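Local coordinates for protein dihydrodipicolinate synthase (Aquifex aeolicus, PDB 2EHH) that probably catalyses the condensation of pyruvate with L-aspartate beta-semialdehyde to 4-hydroxy-tetrahydrodipicolinate, a step in lysine biosynthesis, at residues 131-136 with 140-145; 116-121 with 148-153; 160-163 with 168-171; 74-79 with 85-90; 187-192 with 238-243. All blocks are in the same frame, centred on the assembly; numbering follows the deposited sequence.

Contact 1: residues 131-136 with 140-145; sequences IYNIPS and VEISVD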
# COMPACT_ATOMS: atom_id res chain seq x y z
N ILE A 131 -14.33 -17.65 11.16
CA ILE A 131 -13.03 -17.27 10.62
C ILE A 131 -12.80 -15.80 10.98
O ILE A 131 -13.73 -14.99 10.97
CB ILE A 131 -13.00 -17.42 9.08
CG1 ILE A 131 -13.05 -18.90 8.71
CG2 ILE A 131 -11.74 -16.76 8.52
CD1 ILE A 131 -13.27 -19.14 7.22
N TYR A 132 -11.56 -15.44 11.32
CA TYR A 132 -11.26 -14.06 11.67
C TYR A 132 -10.21 -13.53 10.71
O TYR A 132 -9.03 -13.89 10.79
CB TYR A 132 -10.78 -13.96 13.12
CG TYR A 132 -10.42 -12.55 13.57
CD1 TYR A 132 -10.91 -11.43 12.89
CD2 TYR A 132 -9.62 -12.34 14.69
CE1 TYR A 132 -10.60 -10.15 13.32
CE2 TYR A 132 -9.32 -11.05 15.13
CZ TYR A 132 -9.81 -9.96 14.44
OH TYR A 132 -9.54 -8.68 14.88
N ASN A 133 -10.64 -12.67 9.79
CA ASN A 133 -9.76 -12.08 8.79
C ASN A 133 -9.43 -10.64 9.15
O ASN A 133 -10.32 -9.79 9.25
CB ASN A 133 -10.44 -12.13 7.41
CG ASN A 133 -9.54 -11.61 6.29
OD1 ASN A 133 -8.47 -12.17 6.03
ND2 ASN A 133 -9.99 -10.56 5.62
N ILE A 134 -8.14 -10.36 9.34
CA ILE A 134 -7.69 -9.01 9.66
C ILE A 134 -6.27 -8.84 9.12
O ILE A 134 -5.28 -8.86 9.85
CB ILE A 134 -7.74 -8.74 11.19
CG1 ILE A 134 -7.24 -7.31 11.47
CG2 ILE A 134 -6.93 -9.79 11.96
CD1 ILE A 134 -7.73 -6.74 12.79
N PRO A 135 -6.17 -8.66 7.79
CA PRO A 135 -4.90 -8.48 7.09
C PRO A 135 -3.97 -7.43 7.70
O PRO A 135 -2.75 -7.59 7.68
CB PRO A 135 -5.34 -8.10 5.67
CG PRO A 135 -6.63 -8.85 5.53
CD PRO A 135 -7.30 -8.62 6.86
N SER A 136 -4.55 -6.36 8.26
CA SER A 136 -3.74 -5.29 8.85
C SER A 136 -2.92 -5.77 10.04
O SER A 136 -1.99 -5.09 10.47
CB SER A 136 -4.63 -4.12 9.28
OG SER A 136 -5.50 -4.49 10.34
N VAL A 140 -1.61 -11.18 5.93
CA VAL A 140 -2.02 -12.13 4.90
C VAL A 140 -3.55 -12.12 4.89
O VAL A 140 -4.17 -11.74 5.87
CB VAL A 140 -1.53 -13.58 5.19
CG1 VAL A 140 -2.39 -14.22 6.27
CG2 VAL A 140 -1.58 -14.40 3.91
N GLU A 141 -4.16 -12.53 3.78
CA GLU A 141 -5.62 -12.55 3.71
C GLU A 141 -6.14 -13.85 3.12
O GLU A 141 -5.58 -14.38 2.15
CB GLU A 141 -6.14 -11.37 2.89
CG GLU A 141 -7.64 -11.42 2.59
CD GLU A 141 -8.20 -10.08 2.15
OE1 GLU A 141 -8.90 -9.42 2.96
OE2 GLU A 141 -7.93 -9.67 1.01
N ILE A 142 -7.19 -14.39 3.72
CA ILE A 142 -7.79 -15.61 3.22
C ILE A 142 -8.72 -15.19 2.08
O ILE A 142 -9.61 -14.36 2.27
CB ILE A 142 -8.57 -16.33 4.34
CG1 ILE A 142 -9.08 -17.68 3.84
CG2 ILE A 142 -9.70 -15.45 4.86
CD1 ILE A 142 -9.61 -18.60 4.96
N SER A 143 -8.48 -15.73 0.89
CA SER A 143 -9.27 -15.36 -0.28
C SER A 143 -10.71 -15.86 -0.17
O SER A 143 -11.00 -16.79 0.58
CB SER A 143 -8.65 -15.94 -1.55
OG SER A 143 -8.92 -17.33 -1.63
N VAL A 144 -11.60 -15.25 -0.94
CA VAL A 144 -12.99 -15.67 -0.91
C VAL A 144 -13.07 -17.09 -1.50
O VAL A 144 -13.89 -17.90 -1.07
CB VAL A 144 -13.88 -14.69 -1.71
CG1 VAL A 144 -15.33 -15.16 -1.68
CG2 VAL A 144 -13.77 -13.29 -1.09
N ASP A 145 -12.20 -17.38 -2.47
CA ASP A 145 -12.17 -18.72 -3.06
C ASP A 145 -11.93 -19.74 -1.95
O ASP A 145 -12.62 -20.75 -1.86
CB ASP A 145 -11.03 -18.85 -4.08
CG ASP A 145 -11.39 -18.29 -5.45
OD1 ASP A 145 -12.56 -17.94 -5.68
OD2 ASP A 145 -10.48 -18.20 -6.31
O HOH W 1 -6.31 -12.16 7.75
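Asn133 and Glu141 both turn CG away from their own backbone N (chi1 -176° and 172°), which brings the asparagine amide beside the glutamate carboxylate. The contact lies at the C-terminal end of a TIM-barrel strand, where the chain leaves strand 129-133, makes a short helix at 135-138 and returns towards helix 144-153. Asn133 ND2 donates to Glu141 OE1 at 3.1 Å, nearly in the plane of its own amide and on the anti lone pair of the oxygen; the amide and carboxylate planes lie only 28° apart. The same ND2 also gives a hydrogen bond to Glu162 on the next strand, so ND2 has two carboxylate acceptors. Its OD1 takes a weak bond from Ile142 N at 3.5 Å. Ile131 CD1 meets Ile142 CD1 at 4.3 Å, where Phe118 of helix 111-124 packs on both isoleucines. Pro135 lays its CG against Glu141 OE1 and CB, while its CA-H approaches Val140 O at 3.6 Å. Tyr132, the predicted proton donor/acceptor of the active site, alternates with Ile131 and Asn133 and points away from the returning segment. A water joins the turn: it donates to Asn133 OD1 at 2.8 Å and to Val140 O at 2.9 Å, and accepts from Ile134 N at 3.0 Å.

Contact 2: residues 116-121 with 148-153; sequences EHFKTV and FKLASE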
# COMPACT_ATOMS: atom_id res chain seq x y z
N GLU A 116 -6.01 -25.94 4.58
CA GLU A 116 -5.71 -27.08 5.45
C GLU A 116 -5.76 -26.72 6.93
O GLU A 116 -6.14 -27.54 7.76
CB GLU A 116 -4.35 -27.69 5.09
CG GLU A 116 -4.33 -28.27 3.69
CD GLU A 116 -3.11 -29.12 3.41
OE1 GLU A 116 -2.88 -29.45 2.23
OE2 GLU A 116 -2.38 -29.47 4.37
N HIS A 117 -5.41 -25.48 7.26
CA HIS A 117 -5.44 -25.02 8.65
C HIS A 117 -6.87 -25.07 9.20
O HIS A 117 -7.15 -25.78 10.17
CB HIS A 117 -4.92 -23.58 8.73
CG HIS A 117 -4.97 -22.98 10.10
ND1 HIS A 117 -4.11 -23.34 11.11
CD2 HIS A 117 -5.78 -22.03 10.62
CE1 HIS A 117 -4.38 -22.63 12.19
NE2 HIS A 117 -5.39 -21.83 11.92
N PHE A 118 -7.76 -24.33 8.56
CA PHE A 118 -9.15 -24.27 8.99
C PHE A 118 -9.87 -25.60 8.83
O PHE A 118 -10.71 -25.96 9.66
CB PHE A 118 -9.88 -23.17 8.23
CG PHE A 118 -9.51 -21.78 8.69
CD1 PHE A 118 -10.05 -21.25 9.86
CD2 PHE A 118 -8.59 -21.02 7.97
CE1 PHE A 118 -9.68 -19.98 10.31
CE2 PHE A 118 -8.22 -19.75 8.41
CZ PHE A 118 -8.76 -19.23 9.59
N LYS A 119 -9.54 -26.33 7.77
CA LYS A 119 -10.17 -27.62 7.53
C LYS A 119 -9.79 -28.57 8.67
O LYS A 119 -10.65 -29.25 9.25
CB LYS A 119 -9.70 -28.20 6.20
CG LYS A 119 -10.43 -29.45 5.75
CD LYS A 119 -9.77 -30.04 4.51
CE LYS A 119 -10.66 -31.07 3.83
NZ LYS A 119 -11.02 -32.20 4.73
N THR A 120 -8.51 -28.61 9.00
CA THR A 120 -8.01 -29.48 10.07
C THR A 120 -8.72 -29.21 11.39
O THR A 120 -9.20 -30.13 12.05
CB THR A 120 -6.49 -29.32 10.24
OG1 THR A 120 -5.84 -29.74 9.03
CG2 THR A 120 -5.97 -30.18 11.41
N VAL A 121 -8.79 -27.94 11.77
CA VAL A 121 -9.46 -27.57 13.02
C VAL A 121 -10.95 -27.91 12.98
O VAL A 121 -11.47 -28.52 13.92
CB VAL A 121 -9.30 -26.05 13.30
CG1 VAL A 121 -10.13 -25.66 14.51
CG2 VAL A 121 -7.84 -25.71 13.53
N PHE A 148 -14.88 -19.97 0.40
CA PHE A 148 -15.95 -20.69 -0.28
C PHE A 148 -15.73 -22.20 -0.16
O PHE A 148 -16.64 -22.96 0.18
CB PHE A 148 -15.99 -20.29 -1.75
CG PHE A 148 -17.00 -21.05 -2.55
CD1 PHE A 148 -18.36 -20.80 -2.40
CD2 PHE A 148 -16.60 -22.01 -3.47
CE1 PHE A 148 -19.31 -21.50 -3.14
CE2 PHE A 148 -17.53 -22.72 -4.22
CZ PHE A 148 -18.89 -22.46 -4.06
N LYS A 149 -14.51 -22.63 -0.46
CA LYS A 149 -14.14 -24.04 -0.40
C LYS A 149 -14.31 -24.56 1.02
O LYS A 149 -14.79 -25.67 1.23
CB LYS A 149 -12.69 -24.22 -0.87
CG LYS A 149 -12.22 -25.66 -0.96
CD LYS A 149 -10.78 -25.72 -1.46
CE LYS A 149 -10.23 -27.15 -1.47
NZ LYS A 149 -10.90 -28.02 -2.46
N LEU A 150 -13.91 -23.74 2.00
CA LEU A 150 -14.02 -24.13 3.40
C LEU A 150 -15.45 -24.25 3.90
O LEU A 150 -15.80 -25.23 4.56
CB LEU A 150 -13.27 -23.12 4.27
CG LEU A 150 -11.75 -23.30 4.34
CD1 LEU A 150 -11.11 -22.08 5.00
CD2 LEU A 150 -11.45 -24.57 5.14
N ALA A 151 -16.27 -23.25 3.60
CA ALA A 151 -17.66 -23.25 4.04
C ALA A 151 -18.45 -24.35 3.35
O ALA A 151 -19.43 -24.86 3.90
CB ALA A 151 -18.29 -21.89 3.78
N SER A 152 -18.03 -24.71 2.15
CA SER A 152 -18.71 -25.76 1.39
C SER A 152 -18.36 -27.16 1.89
O SER A 152 -19.22 -28.03 1.94
CB SER A 152 -18.35 -25.65 -0.10
OG SER A 152 -18.83 -24.44 -0.65
N GLU A 153 -17.11 -27.36 2.28
CA GLU A 153 -16.66 -28.66 2.76
C GLU A 153 -16.95 -28.91 4.24
O GLU A 153 -17.18 -30.06 4.64
CB GLU A 153 -15.17 -28.83 2.48
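Leu150 rests both methyls on Phe118 CB, joining helices 111-124 and 144-153, two successive members of the outer helical layer of the TIM barrel. The meeting of Leu150 with Phe118 and Lys119 is apolar, although Lys149 makes a cation-pi contact with Tyr115 between the same two helices. Leu150 CD1 sits 3.6 Å from Phe118 CB and reaches the ring obliquely, near CG and CD2. The other branch, CD2, also reaches the backbone, 3.7 Å from Lys119 N, and lies 4.2 Å from Lys119 CB. Leu150 CG stands opposite the carbonyl carbon (chi1 -80°), which sends the two methyls towards helix 111-124, and the side chains of Phe118 and Leu150 cross at about a right angle. Leu150 also packs on Ile142, from the loop before helix 144-153. The Phe118 ring leads away from Leu150 towards the barrel, where His117 CD2 rests over the centre of one face.

Within each helix, a hydroxyl folds back on the turn before. Thr120 OG1 donates to Glu116 O at 2.6 Å, joining Thr120 N on that oxygen from the opposite face of the carbonyl plane. The second helix repeats the pattern: Ser152 OG, which also lies over the centre of the Phe148 ring, donates to Phe148 O at 2.8 Å, and Ser152 N reaches that oxygen from the other face.

Contact 3: residues 160-163 with 168-171; sequences SKES and DRIS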
# COMPACT_ATOMS: atom_id res chain seq x y z
N SER A 160 -17.61 -15.42 9.37
CA SER A 160 -16.32 -14.75 9.29
C SER A 160 -16.40 -13.36 9.88
O SER A 160 -17.33 -12.60 9.60
CB SER A 160 -15.84 -14.65 7.84
OG SER A 160 -14.57 -13.99 7.79
N LYS A 161 -15.42 -13.02 10.73
CA LYS A 161 -15.34 -11.70 11.31
C LYS A 161 -14.42 -10.96 10.35
O LYS A 161 -13.23 -11.29 10.25
CB LYS A 161 -14.71 -11.73 12.70
CG LYS A 161 -14.50 -10.35 13.30
CD LYS A 161 -13.69 -10.42 14.61
CE LYS A 161 -13.45 -9.02 15.18
NZ LYS A 161 -12.48 -9.03 16.31
N GLU A 162 -14.96 -9.98 9.65
CA GLU A 162 -14.19 -9.24 8.67
C GLU A 162 -13.73 -7.85 9.11
O GLU A 162 -14.53 -6.92 9.18
CB GLU A 162 -14.98 -9.12 7.37
CG GLU A 162 -15.19 -10.44 6.63
CD GLU A 162 -13.90 -11.01 6.07
OE1 GLU A 162 -12.99 -10.22 5.72
OE2 GLU A 162 -13.79 -12.26 5.96
N SER A 163 -12.45 -7.73 9.42
CA SER A 163 -11.86 -6.45 9.79
C SER A 163 -11.12 -6.03 8.52
O SER A 163 -9.91 -6.20 8.42
CB SER A 163 -10.87 -6.60 10.94
OG SER A 163 -11.52 -7.02 12.12
N ASP A 168 -16.20 -4.31 -1.15
CA ASP A 168 -16.32 -5.22 -2.28
C ASP A 168 -16.08 -6.66 -1.86
O ASP A 168 -16.67 -7.59 -2.42
CB ASP A 168 -15.31 -4.85 -3.35
CG ASP A 168 -15.96 -4.57 -4.68
OD1 ASP A 168 -16.60 -5.50 -5.23
OD2 ASP A 168 -15.82 -3.43 -5.16
N ARG A 169 -15.20 -6.85 -0.88
CA ARG A 169 -14.92 -8.20 -0.39
C ARG A 169 -16.17 -8.70 0.33
O ARG A 169 -16.54 -9.87 0.20
CB ARG A 169 -13.73 -8.18 0.57
CG ARG A 169 -13.44 -9.52 1.24
CD ARG A 169 -12.28 -9.39 2.20
NE ARG A 169 -12.19 -10.55 3.10
CZ ARG A 169 -11.62 -11.70 2.78
NH1 ARG A 169 -11.07 -11.88 1.58
NH2 ARG A 169 -11.60 -12.69 3.67
N ILE A 170 -16.83 -7.83 1.08
CA ILE A 170 -18.04 -8.21 1.79
C ILE A 170 -19.10 -8.63 0.75
O ILE A 170 -19.77 -9.66 0.92
CB ILE A 170 -18.59 -7.04 2.64
CG1 ILE A 170 -17.52 -6.57 3.64
CG2 ILE A 170 -19.85 -7.47 3.38
CD1 ILE A 170 -16.94 -7.67 4.53
N SER A 171 -19.24 -7.85 -0.31
CA SER A 171 -20.21 -8.18 -1.36
C SER A 171 -19.92 -9.56 -1.92
O SER A 171 -20.82 -10.39 -2.10
CB SER A 171 -20.15 -7.17 -2.51
OG SER A 171 -20.76 -5.95 -2.15
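Glu162 and Arg169 form a buried salt bridge in which the guanidinium group grips the carboxylate side-on with two nitrogens. Arg169 NE donates to Glu162 OE1 at 2.8 Å in a nearly straight bond (170°); the oxygen lies close to the guanidinium plane but is met from above the carboxylate plane. NH2 reaches OE2 of Glu162 on its syn side at 3.2 Å. The planes of the two flat groups are 50° apart, consistent with the approach to OE1 from above.

Further hydrogen bonds fix the carboxylate. Ser160 OG, two residues back on the strand, donates to Glu162 OE2 at 2.6 Å, from the face opposite to Arg169 NH2, and Asn133 of strand 129-133 adds its own. Arg169 NH2 is shared in turn with Ile142 O.

Ile170 adds an apolar contact: its CD1 lies 3.7 Å from Glu162 CB, alongside the aliphatic base of the bent glutamate chain.

Within the beta-alpha-beta unit of strand 157-162, helix 167-177 and strand 182-185, the pair fastens the helix to the outside of the TIM barrel. Lys161, the predicted Schiff-base residue, lies next along the strand and touches Tyr132, whereas Met147 of helix 144-153 packs against Glu162 and Arg169.

Contact 4: residues 74-79 with 85-90; sequences AGTGGN and VHLTAH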
# COMPACT_ATOMS: atom_id res chain seq x y z
N ALA A 74 -15.08 -18.31 21.98
CA ALA A 74 -13.70 -18.34 22.44
C ALA A 74 -12.68 -18.15 21.33
O ALA A 74 -12.79 -18.76 20.26
CB ALA A 74 -13.43 -19.66 23.16
N GLY A 75 -11.70 -17.29 21.58
CA GLY A 75 -10.64 -17.07 20.62
C GLY A 75 -9.72 -18.26 20.83
O GLY A 75 -9.14 -18.39 21.91
N THR A 76 -9.60 -19.12 19.83
CA THR A 76 -8.79 -20.32 19.97
C THR A 76 -7.70 -20.51 18.92
O THR A 76 -7.04 -21.55 18.91
CB THR A 76 -9.68 -21.57 19.94
OG1 THR A 76 -10.31 -21.66 18.66
CG2 THR A 76 -10.75 -21.49 21.01
N GLY A 77 -7.51 -19.54 18.05
CA GLY A 77 -6.50 -19.71 17.02
C GLY A 77 -5.17 -19.01 17.25
O GLY A 77 -5.03 -18.20 18.16
N GLY A 78 -4.20 -19.36 16.41
CA GLY A 78 -2.88 -18.77 16.47
C GLY A 78 -2.32 -19.02 15.09
O GLY A 78 -3.08 -19.08 14.13
N ASN A 79 -1.00 -19.16 14.96
CA ASN A 79 -0.45 -19.43 13.63
C ASN A 79 0.15 -20.83 13.55
O ASN A 79 0.96 -21.12 12.68
CB ASN A 79 0.57 -18.36 13.23
CG ASN A 79 1.74 -18.26 14.19
OD1 ASN A 79 1.80 -18.97 15.19
ND2 ASN A 79 2.67 -17.36 13.88
N VAL A 85 -5.91 -26.57 17.10
CA VAL A 85 -6.81 -27.70 17.24
C VAL A 85 -7.04 -27.99 18.72
O VAL A 85 -8.18 -28.12 19.17
CB VAL A 85 -6.25 -28.98 16.57
CG1 VAL A 85 -7.11 -30.18 16.95
CG2 VAL A 85 -6.24 -28.81 15.06
N HIS A 86 -5.95 -28.09 19.48
CA HIS A 86 -6.06 -28.37 20.91
C HIS A 86 -6.89 -27.34 21.67
O HIS A 86 -7.76 -27.70 22.45
CB HIS A 86 -4.67 -28.48 21.54
CG HIS A 86 -4.02 -29.81 21.32
ND1 HIS A 86 -2.97 -30.27 22.09
CD2 HIS A 86 -4.26 -30.78 20.40
CE1 HIS A 86 -2.60 -31.46 21.67
NE2 HIS A 86 -3.37 -31.80 20.65
N LEU A 87 -6.63 -26.06 21.43
CA LEU A 87 -7.37 -25.01 22.12
C LEU A 87 -8.84 -25.00 21.70
O LEU A 87 -9.72 -24.74 22.51
CB LEU A 87 -6.74 -23.64 21.85
CG LEU A 87 -7.25 -22.49 22.70
CD1 LEU A 87 -7.20 -22.87 24.18
CD2 LEU A 87 -6.41 -21.25 22.45
N THR A 88 -9.10 -25.29 20.43
CA THR A 88 -10.47 -25.31 19.95
C THR A 88 -11.19 -26.51 20.57
O THR A 88 -12.37 -26.45 20.90
CB THR A 88 -10.52 -25.38 18.41
OG1 THR A 88 -9.84 -24.24 17.86
CG2 THR A 88 -11.96 -25.37 17.92
N ALA A 89 -10.45 -27.61 20.74
CA ALA A 89 -11.01 -28.81 21.35
C ALA A 89 -11.43 -28.48 22.78
O ALA A 89 -12.50 -28.87 23.24
CB ALA A 89 -9.98 -29.94 21.35
N HIS A 90 -10.57 -27.74 23.48
CA HIS A 90 -10.83 -27.33 24.85
C HIS A 90 -12.12 -26.50 24.94
O HIS A 90 -12.97 -26.76 25.79
CB HIS A 90 -9.67 -26.50 25.40
CG HIS A 90 -9.95 -25.87 26.73
ND1 HIS A 90 -9.97 -26.60 27.90
CD2 HIS A 90 -10.26 -24.60 27.07
CE1 HIS A 90 -10.28 -25.80 28.91
NE2 HIS A 90 -10.46 -24.58 28.43
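The contact belongs to a beta-alpha-beta unit of the TIM barrel, in which strand 71-75 is followed by helix 81-93 and strand 98-102; Thr76, just past the first strand, meets Leu87 and Thr88 on the helix. Thr76 carries most of the buried surface on its side. Its CB points towards the helix, and its hydroxyl is placed between the backbone N and the carbonyl carbon (chi1 64°), which brings it to the hydroxyl of Thr88. Thr76 OG1 donates to Thr88 OG1 at 2.7 Å, and the two side chains cross at about a right angle. Thr88 OG1 in turn is hydrogen-bonded to Ala84 O one turn earlier, so a short chain of bonds runs from the end of the strand into the helix backbone.

Leu87 packs against the backbone and CB of Thr76. Its CD2 lies 3.6 Å from Thr76 CA, and its CG is 3.8 Å from Thr76 CB. The methyl group of Thr76, CG2, comes up to Leu87 O at 3.7 Å. Beyond them, Leu87 also packs on Phe52 and His55 of helix 52-66, while Thr76 touches Ala99 and Val101 of the next strand. With a valine in place of Thr76, Thr88 OG1 is likely to lose its incoming donor, and the tie between strand and helix would probably weaken. Thr76 O is buried by the contact with no partner in the model, and Leu87 CB and CD2 each lie 3.6 Å from it.

Contact 5: residues 187-192 with 238-243; sequences DDSLTL and DLFKVL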
# COMPACT_ATOMS: atom_id res chain seq x y z
N ASP A 187 -15.11 -4.14 12.45
CA ASP A 187 -14.76 -2.75 12.68
C ASP A 187 -16.01 -1.92 12.92
O ASP A 187 -16.90 -1.85 12.06
CB ASP A 187 -13.97 -2.23 11.48
CG ASP A 187 -12.55 -2.77 11.44
OD1 ASP A 187 -11.77 -2.48 12.38
OD2 ASP A 187 -12.21 -3.49 10.48
N ASP A 188 -16.09 -1.30 14.09
CA ASP A 188 -17.26 -0.51 14.48
C ASP A 188 -17.71 0.54 13.48
O ASP A 188 -18.90 0.67 13.21
CB ASP A 188 -17.02 0.15 15.85
CG ASP A 188 -17.10 -0.85 16.99
OD1 ASP A 188 -18.20 -1.40 17.21
OD2 ASP A 188 -16.08 -1.09 17.67
N SER A 189 -16.75 1.28 12.93
CA SER A 189 -17.08 2.32 11.96
C SER A 189 -17.66 1.77 10.66
O SER A 189 -18.26 2.52 9.89
CB SER A 189 -15.84 3.14 11.64
OG SER A 189 -15.50 3.97 12.73
N LEU A 190 -17.49 0.48 10.41
CA LEU A 190 -17.98 -0.12 9.17
C LEU A 190 -19.21 -1.01 9.33
O LEU A 190 -19.70 -1.57 8.35
CB LEU A 190 -16.85 -0.93 8.52
CG LEU A 190 -15.57 -0.12 8.29
CD1 LEU A 190 -14.47 -1.02 7.73
CD2 LEU A 190 -15.87 1.03 7.34
N THR A 191 -19.71 -1.14 10.55
CA THR A 191 -20.87 -1.97 10.79
C THR A 191 -22.08 -1.57 9.94
O THR A 191 -22.71 -2.42 9.31
CB THR A 191 -21.26 -1.93 12.28
OG1 THR A 191 -20.17 -2.44 13.06
CG2 THR A 191 -22.50 -2.78 12.54
N LEU A 192 -22.39 -0.28 9.91
CA LEU A 192 -23.55 0.18 9.14
C LEU A 192 -23.44 -0.18 7.65
O LEU A 192 -24.31 -0.87 7.12
CB LEU A 192 -23.73 1.70 9.32
CG LEU A 192 -25.01 2.31 8.73
CD1 LEU A 192 -25.33 3.62 9.44
CD2 LEU A 192 -24.85 2.52 7.23
N ASP A 238 -17.51 9.67 17.05
CA ASP A 238 -16.38 10.16 17.85
C ASP A 238 -15.82 9.05 18.75
O ASP A 238 -14.62 8.96 18.94
CB ASP A 238 -16.79 11.36 18.70
CG ASP A 238 -16.93 12.64 17.89
OD1 ASP A 238 -16.59 12.62 16.69
OD2 ASP A 238 -17.38 13.65 18.46
N LEU A 239 -16.70 8.22 19.30
CA LEU A 239 -16.25 7.12 20.15
C LEU A 239 -15.50 6.08 19.31
O LEU A 239 -14.43 5.61 19.70
CB LEU A 239 -17.44 6.44 20.83
CG LEU A 239 -17.09 5.21 21.69
CD1 LEU A 239 -16.27 5.64 22.90
CD2 LEU A 239 -18.37 4.52 22.14
N PHE A 240 -16.07 5.73 18.16
CA PHE A 240 -15.44 4.74 17.27
C PHE A 240 -14.02 5.14 16.89
O PHE A 240 -13.12 4.30 16.85
CB PHE A 240 -16.26 4.55 15.99
CG PHE A 240 -17.60 3.90 16.18
CD1 PHE A 240 -17.92 3.24 17.37
CD2 PHE A 240 -18.54 3.91 15.15
CE1 PHE A 240 -19.15 2.60 17.53
CE2 PHE A 240 -19.78 3.27 15.30
CZ PHE A 240 -20.08 2.62 16.49
N LYS A 241 -13.81 6.42 16.61
CA LYS A 241 -12.48 6.88 16.22
C LYS A 241 -11.48 6.94 17.38
O LYS A 241 -10.36 6.45 17.25
CB LYS A 241 -12.57 8.25 15.54
CG LYS A 241 -13.37 8.24 14.24
CD LYS A 241 -12.88 7.15 13.28
CE LYS A 241 -11.43 7.37 12.84
NZ LYS A 241 -10.88 6.19 12.11
N VAL A 242 -11.88 7.53 18.50
CA VAL A 242 -10.96 7.64 19.63
C VAL A 242 -10.49 6.29 20.19
O VAL A 242 -9.39 6.19 20.73
CB VAL A 242 -11.57 8.50 20.78
CG1 VAL A 242 -12.58 7.68 21.57
CG2 VAL A 242 -10.46 9.01 21.69
N LEU A 243 -11.31 5.25 20.06
CA LEU A 243 -10.92 3.93 20.56
C LEU A 243 -9.76 3.35 19.77
O LEU A 243 -9.21 2.31 20.14
CB LEU A 243 -12.12 2.97 20.52
CG LEU A 243 -12.98 2.95 21.78
CD1 LEU A 243 -13.24 4.35 22.28
CD2 LEU A 243 -14.29 2.25 21.49
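The two segments come closest at Ser189 and Phe240, whose CA atoms are 6.1 Å apart, where residues 188-189, ahead of helix 191-196, meet the last part of helix 226-242. Phe240 is the centre of the contact. With its CG opposite the carbonyl carbon (chi1 -68°), the ring projects from the helix beneath Asp188, whose CB sits over one face in a CH-pi contact, 3.6 Å from the ring centroid and 15° off the normal. The carboxylate follows the ring rather than standing up from it: their planes are 18° apart, and Asp188 CG lies 4.0 Å from Phe240 CE1. Asp188 O approaches the ring from the backbone, 3.5 Å from CE2 of Phe240. At the base of the phenylalanine, Ser189 OG packs 3.4 Å from Phe240 CB. Lys241 curls back, bent at chi2 and chi3, until its CD is 4.2 Å from Ser189 OG.

The carboxylate of Asp188 has its polar partners outside the contact: Ser204 OG meets OD1, while Val205 N and Ala206 N both bond to OD2. An alanine at Phe240 removes the ring, and is likely to leave Asp188 CB without its aromatic partner and open a gap beside Ser189. Asp168 OD2 is hydrogen-bonded to Ser189 OG of a neighbouring subunit. The arrangement joins the C-terminal helical region to the loops after barrel strands 182-185 and 201-204, on the C-terminal rim where a TIM barrel carries its active site; Ile203, predicted to bind pyruvate, belongs to the second of these strands.

How the contacts relate
From the N terminus, contact 4 comes first, closing a short loop between strand 71-75 and its helix. Contact 2 then spans a longer excursion, 116-121 to 148-153, and contact 1, which closes the short turn through helix 135-138, lies wholly within it; the two share a core in which Ile142 CD1 is 3.8 Å from Leu150 CD1. Contact 3 follows in series, closing the turn from strand 157-162 into helix 167-177, and is linked to contact 1 through Ile131 O and Lys161 N, 2.6 Å apart. Contact 5 closes last and widest, joining 187-192 to the C-terminal helices. None cross. Val121 and Thr88 bring contacts 2 and 4 together, and Ser163 meets Asp187 between contacts 3 and 5.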